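Local coordinates for protein SsfX3 (Streptomyces sp. SF2575, PDB 3SKV) that probably transfers a salicylyl group onto a tetracycline intermediate in a tetracycline biosynthetic pathway, using a GDSL/SGNH-type acyltransferase fold joined to a jelly-roll domain, at residues Q51-P63 with W158-V170. The protein carries 1 engineered substitution. Sequence-based numbering, arbitrary orientation.
Sequences QDRDGWLAPWRAP and WLPTLLQFRLAEV
Trp56 lays one face of its indole on Ala168: the methyl CB stands 3.6 Å from the centroid of the six-membered ring and 9° off its normal, a CH-pi contact. At the ring's edge, in its plane, lie Arg53 O and the carbonyl carbon of Arg166, while Arg99 and Glu101 of strand 96-103 also touch the side chain. The setting is the N-terminal domain, consistent with the jelly roll of this enzyme, where the second strand of the 49-60 beta-hairpin, closed by a type I' turn, meets strand 164-167 antiparallel. With CG anti to the carbonyl carbon (chi1 -63°), the indole reaches Ala168 while CE3 lies 3.9 Å from Arg166 CB. Without the indole, as with an alanine here, the Ala168 methyl is likely to lose its aromatic cover and Arg166 CB its apolar neighbour, opening a gap beside the strand. That arginine's guanidinium forms a salt bridge with Glu101. The backbones join in one hydrogen-bonded pair, Leu57 with Leu167: Leu57 N gives to Leu167 O at 2.8 Å, and Leu167 N returns a bond to Leu57 O at 3.0 Å. Further along, Pro59 CG and Leu159 CD1 reach toward each other and meet at 3.8 Å, while Pro59 CD lies 3.1 Å from Phe165 O.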
# COMPACT_ATOMS: atom_id res chain seq x y z
N GLN A 51 -6.61 -0.91 -16.17
CA GLN A 51 -6.41 -0.27 -17.48
C GLN A 51 -6.06 -1.31 -18.53
O GLN A 51 -5.08 -2.03 -18.40
CB GLN A 51 -5.30 0.79 -17.41
CG GLN A 51 -5.09 1.52 -18.73
CD GLN A 51 -3.91 2.45 -18.72
OE1 GLN A 51 -2.76 2.06 -18.47
NE2 GLN A 51 -4.16 3.72 -19.01
N ASP A 52 -6.82 -1.29 -19.61
CA ASP A 52 -6.71 -2.17 -20.78
C ASP A 52 -5.95 -1.40 -21.84
O ASP A 52 -6.46 -0.43 -22.38
CB ASP A 52 -8.15 -2.53 -21.24
CG ASP A 52 -8.35 -3.18 -22.60
OD1 ASP A 52 -7.84 -2.63 -23.60
OD2 ASP A 52 -9.18 -4.13 -22.69
N ARG A 53 -4.71 -1.81 -22.12
CA ARG A 53 -3.93 -1.15 -23.15
C ARG A 53 -3.28 -2.14 -24.06
O ARG A 53 -2.25 -2.72 -23.73
CB ARG A 53 -2.93 -0.14 -22.55
CG ARG A 53 -2.19 0.71 -23.60
CD ARG A 53 -1.29 1.78 -22.99
NE ARG A 53 -0.06 1.98 -23.78
CZ ARG A 53 0.06 2.86 -24.78
NH1 ARG A 53 -0.96 3.62 -25.14
NH2 ARG A 53 1.22 2.98 -25.42
N ASP A 54 -3.91 -2.35 -25.22
CA ASP A 54 -3.42 -3.20 -26.32
C ASP A 54 -3.03 -4.63 -25.92
O ASP A 54 -1.94 -5.07 -26.23
CB ASP A 54 -2.28 -2.48 -27.08
CG ASP A 54 -2.69 -1.15 -27.70
OD1 ASP A 54 -3.76 -1.11 -28.37
OD2 ASP A 54 -1.94 -0.16 -27.54
N GLY A 55 -3.93 -5.33 -25.23
CA GLY A 55 -3.70 -6.71 -24.77
C GLY A 55 -3.10 -6.83 -23.39
O GLY A 55 -2.96 -7.94 -22.86
N TRP A 56 -2.74 -5.70 -22.78
CA TRP A 56 -2.13 -5.70 -21.45
C TRP A 56 -3.07 -5.09 -20.44
O TRP A 56 -3.77 -4.12 -20.72
CB TRP A 56 -0.78 -4.95 -21.47
CG TRP A 56 0.22 -5.61 -22.36
CD1 TRP A 56 0.34 -5.47 -23.71
CD2 TRP A 56 1.15 -6.63 -21.98
NE1 TRP A 56 1.32 -6.30 -24.20
CE2 TRP A 56 1.82 -7.05 -23.16
CE3 TRP A 56 1.51 -7.21 -20.76
CZ2 TRP A 56 2.83 -8.00 -23.15
CZ3 TRP A 56 2.51 -8.17 -20.75
CH2 TRP A 56 3.16 -8.55 -21.93
N LEU A 57 -3.08 -5.67 -19.26
CA LEU A 57 -3.92 -5.23 -18.17
C LEU A 57 -3.05 -4.65 -17.07
O LEU A 57 -2.22 -5.34 -16.51
CB LEU A 57 -4.80 -6.43 -17.68
CG LEU A 57 -6.02 -6.15 -16.79
CD1 LEU A 57 -5.62 -6.00 -15.34
CD2 LEU A 57 -6.81 -4.94 -17.27
N ALA A 58 -3.19 -3.36 -16.81
CA ALA A 58 -2.45 -2.65 -15.77
C ALA A 58 -3.34 -2.31 -14.56
O ALA A 58 -4.29 -1.53 -14.70
CB ALA A 58 -1.85 -1.38 -16.33
N PRO A 59 -3.07 -2.84 -13.37
CA PRO A 59 -3.86 -2.44 -12.19
C PRO A 59 -3.38 -1.04 -11.76
O PRO A 59 -2.17 -0.75 -11.83
CB PRO A 59 -3.52 -3.50 -11.12
CG PRO A 59 -2.63 -4.50 -11.79
CD PRO A 59 -2.01 -3.80 -12.98
N TRP A 60 -4.33 -0.15 -11.40
CA TRP A 60 -4.03 1.21 -10.94
C TRP A 60 -4.57 1.41 -9.54
O TRP A 60 -5.58 0.82 -9.17
CB TRP A 60 -4.64 2.27 -11.87
CG TRP A 60 -3.88 2.48 -13.15
CD1 TRP A 60 -3.80 1.62 -14.21
CD2 TRP A 60 -3.24 3.69 -13.56
NE1 TRP A 60 -3.07 2.20 -15.23
CE2 TRP A 60 -2.74 3.48 -14.87
CE3 TRP A 60 -3.05 4.95 -12.95
CZ2 TRP A 60 -2.04 4.47 -15.57
CZ3 TRP A 60 -2.34 5.92 -13.64
CH2 TRP A 60 -1.83 5.68 -14.93
N ARG A 61 -3.90 2.26 -8.78
CA ARG A 61 -4.32 2.58 -7.42
C ARG A 61 -5.05 3.94 -7.34
O ARG A 61 -5.14 4.55 -6.30
CB ARG A 61 -3.17 2.44 -6.43
CG ARG A 61 -2.81 0.98 -6.21
CD ARG A 61 -1.85 0.86 -5.06
NE ARG A 61 -0.57 1.46 -5.39
CZ ARG A 61 0.14 2.23 -4.58
NH1 ARG A 61 -0.28 2.48 -3.35
NH2 ARG A 61 1.29 2.76 -5.00
N ALA A 62 -5.60 4.38 -8.47
CA ALA A 62 -6.42 5.58 -8.66
C ALA A 62 -7.20 5.39 -9.98
O ALA A 62 -6.79 4.52 -10.75
CB ALA A 62 -5.54 6.81 -8.73
N PRO A 63 -8.32 6.12 -10.27
CA PRO A 63 -9.05 5.90 -11.55
C PRO A 63 -8.18 6.34 -12.72
O PRO A 63 -7.94 7.52 -12.83
CB PRO A 63 -10.30 6.78 -11.42
CG PRO A 63 -10.38 7.15 -10.00
CD PRO A 63 -8.99 7.16 -9.46
N TRP A 158 1.06 -11.47 -5.08
CA TRP A 158 1.32 -10.14 -4.54
C TRP A 158 2.30 -9.48 -5.47
O TRP A 158 3.49 -9.84 -5.53
CB TRP A 158 1.90 -10.22 -3.14
CG TRP A 158 0.87 -10.55 -2.12
CD1 TRP A 158 0.25 -11.75 -1.93
CD2 TRP A 158 0.42 -9.68 -1.08
NE1 TRP A 158 -0.61 -11.66 -0.85
CE2 TRP A 158 -0.53 -10.41 -0.31
CE3 TRP A 158 0.67 -8.34 -0.75
CZ2 TRP A 158 -1.19 -9.84 0.77
CZ3 TRP A 158 -0.03 -7.77 0.28
CH2 TRP A 158 -0.93 -8.52 1.05
N LEU A 159 1.79 -8.54 -6.22
CA LEU A 159 2.51 -7.80 -7.26
C LEU A 159 3.64 -6.93 -6.69
O LEU A 159 3.57 -6.55 -5.52
CB LEU A 159 1.49 -6.97 -8.08
CG LEU A 159 0.28 -7.75 -8.72
CD1 LEU A 159 -0.36 -6.92 -9.84
CD2 LEU A 159 0.71 -9.11 -9.31
N PRO A 160 4.71 -6.66 -7.49
CA PRO A 160 5.84 -5.85 -6.99
C PRO A 160 5.45 -4.46 -6.49
O PRO A 160 4.54 -3.83 -7.01
CB PRO A 160 6.79 -5.80 -8.19
CG PRO A 160 5.91 -6.05 -9.38
CD PRO A 160 4.96 -7.08 -8.89
N THR A 161 6.17 -4.01 -5.47
CA THR A 161 5.94 -2.78 -4.73
C THR A 161 6.41 -1.45 -5.31
O THR A 161 5.74 -0.44 -5.08
CB THR A 161 6.34 -2.95 -3.25
OG1 THR A 161 7.64 -3.53 -3.18
CG2 THR A 161 5.35 -3.82 -2.47
N LEU A 162 7.53 -1.40 -6.03
CA LEU A 162 8.04 -0.13 -6.56
C LEU A 162 8.06 -0.08 -8.10
O LEU A 162 8.85 0.67 -8.70
CB LEU A 162 9.44 0.14 -5.96
CG LEU A 162 9.51 0.11 -4.42
CD1 LEU A 162 10.90 -0.31 -3.92
CD2 LEU A 162 8.99 1.41 -3.81
N LEU A 163 7.18 -0.87 -8.73
CA LEU A 163 7.12 -1.06 -10.16
C LEU A 163 5.72 -1.01 -10.71
O LEU A 163 4.77 -1.37 -10.02
CB LEU A 163 7.61 -2.50 -10.41
CG LEU A 163 9.04 -2.83 -10.87
CD1 LEU A 163 10.11 -2.08 -10.11
CD2 LEU A 163 9.29 -4.30 -10.70
N GLN A 164 5.60 -0.69 -11.99
CA GLN A 164 4.34 -0.80 -12.72
C GLN A 164 4.36 -2.23 -13.29
O GLN A 164 5.35 -2.65 -13.88
CB GLN A 164 4.26 0.22 -13.85
CG GLN A 164 4.14 1.65 -13.36
CD GLN A 164 4.11 2.64 -14.50
OE1 GLN A 164 3.57 2.39 -15.59
NE2 GLN A 164 4.61 3.83 -14.24
N PHE A 165 3.33 -3.00 -13.03
CA PHE A 165 3.25 -4.40 -13.47
C PHE A 165 2.02 -4.60 -14.35
O PHE A 165 0.93 -4.28 -13.92
CB PHE A 165 3.18 -5.32 -12.24
CG PHE A 165 3.21 -6.81 -12.53
CD1 PHE A 165 4.42 -7.50 -12.57
CD2 PHE A 165 2.03 -7.52 -12.70
CE1 PHE A 165 4.45 -8.87 -12.79
CE2 PHE A 165 2.06 -8.90 -12.94
CZ PHE A 165 3.27 -9.57 -12.97
N ARG A 166 2.21 -5.11 -15.58
CA ARG A 166 1.11 -5.36 -16.53
C ARG A 166 1.05 -6.85 -16.83
O ARG A 166 2.08 -7.50 -16.80
CB ARG A 166 1.29 -4.55 -17.85
CG ARG A 166 1.78 -3.13 -17.61
CD ARG A 166 1.49 -2.14 -18.71
NE ARG A 166 2.16 -0.86 -18.42
CZ ARG A 166 3.27 -0.43 -19.00
NH1 ARG A 166 3.88 -1.18 -19.92
NH2 ARG A 166 3.79 0.74 -18.67
N LEU A 167 -0.14 -7.40 -17.13
CA LEU A 167 -0.29 -8.83 -17.46
C LEU A 167 -0.92 -8.94 -18.82
O LEU A 167 -1.82 -8.16 -19.16
CB LEU A 167 -1.26 -9.60 -16.55
CG LEU A 167 -1.21 -9.58 -15.05
CD1 LEU A 167 -1.82 -8.25 -14.49
CD2 LEU A 167 -2.00 -10.78 -14.50
N ALA A 168 -0.62 -10.02 -19.50
CA ALA A 168 -1.23 -10.32 -20.80
C ALA A 168 -1.95 -11.68 -20.76
O ALA A 168 -2.92 -11.88 -21.49
CB ALA A 168 -0.18 -10.30 -21.89
N GLU A 169 -1.51 -12.60 -19.88
CA GLU A 169 -2.06 -13.96 -19.81
C GLU A 169 -1.70 -14.67 -18.52
O GLU A 169 -0.65 -14.43 -17.94
CB GLU A 169 -1.48 -14.78 -20.98
CG GLU A 169 -2.21 -16.06 -21.34
CD GLU A 169 -1.45 -16.99 -22.28
OE1 GLU A 169 -0.30 -16.67 -22.67
OE2 GLU A 169 -2.01 -18.06 -22.61
N VAL A 170 -2.58 -15.57 -18.10
CA VAL A 170 -2.39 -16.48 -16.99
C VAL A 170 -2.55 -17.88 -17.59
O VAL A 170 -3.47 -18.11 -18.39
CB VAL A 170 -3.31 -16.24 -15.78
CG1 VAL A 170 -3.09 -17.30 -14.69
CG2 VAL A 170 -3.08 -14.84 -15.20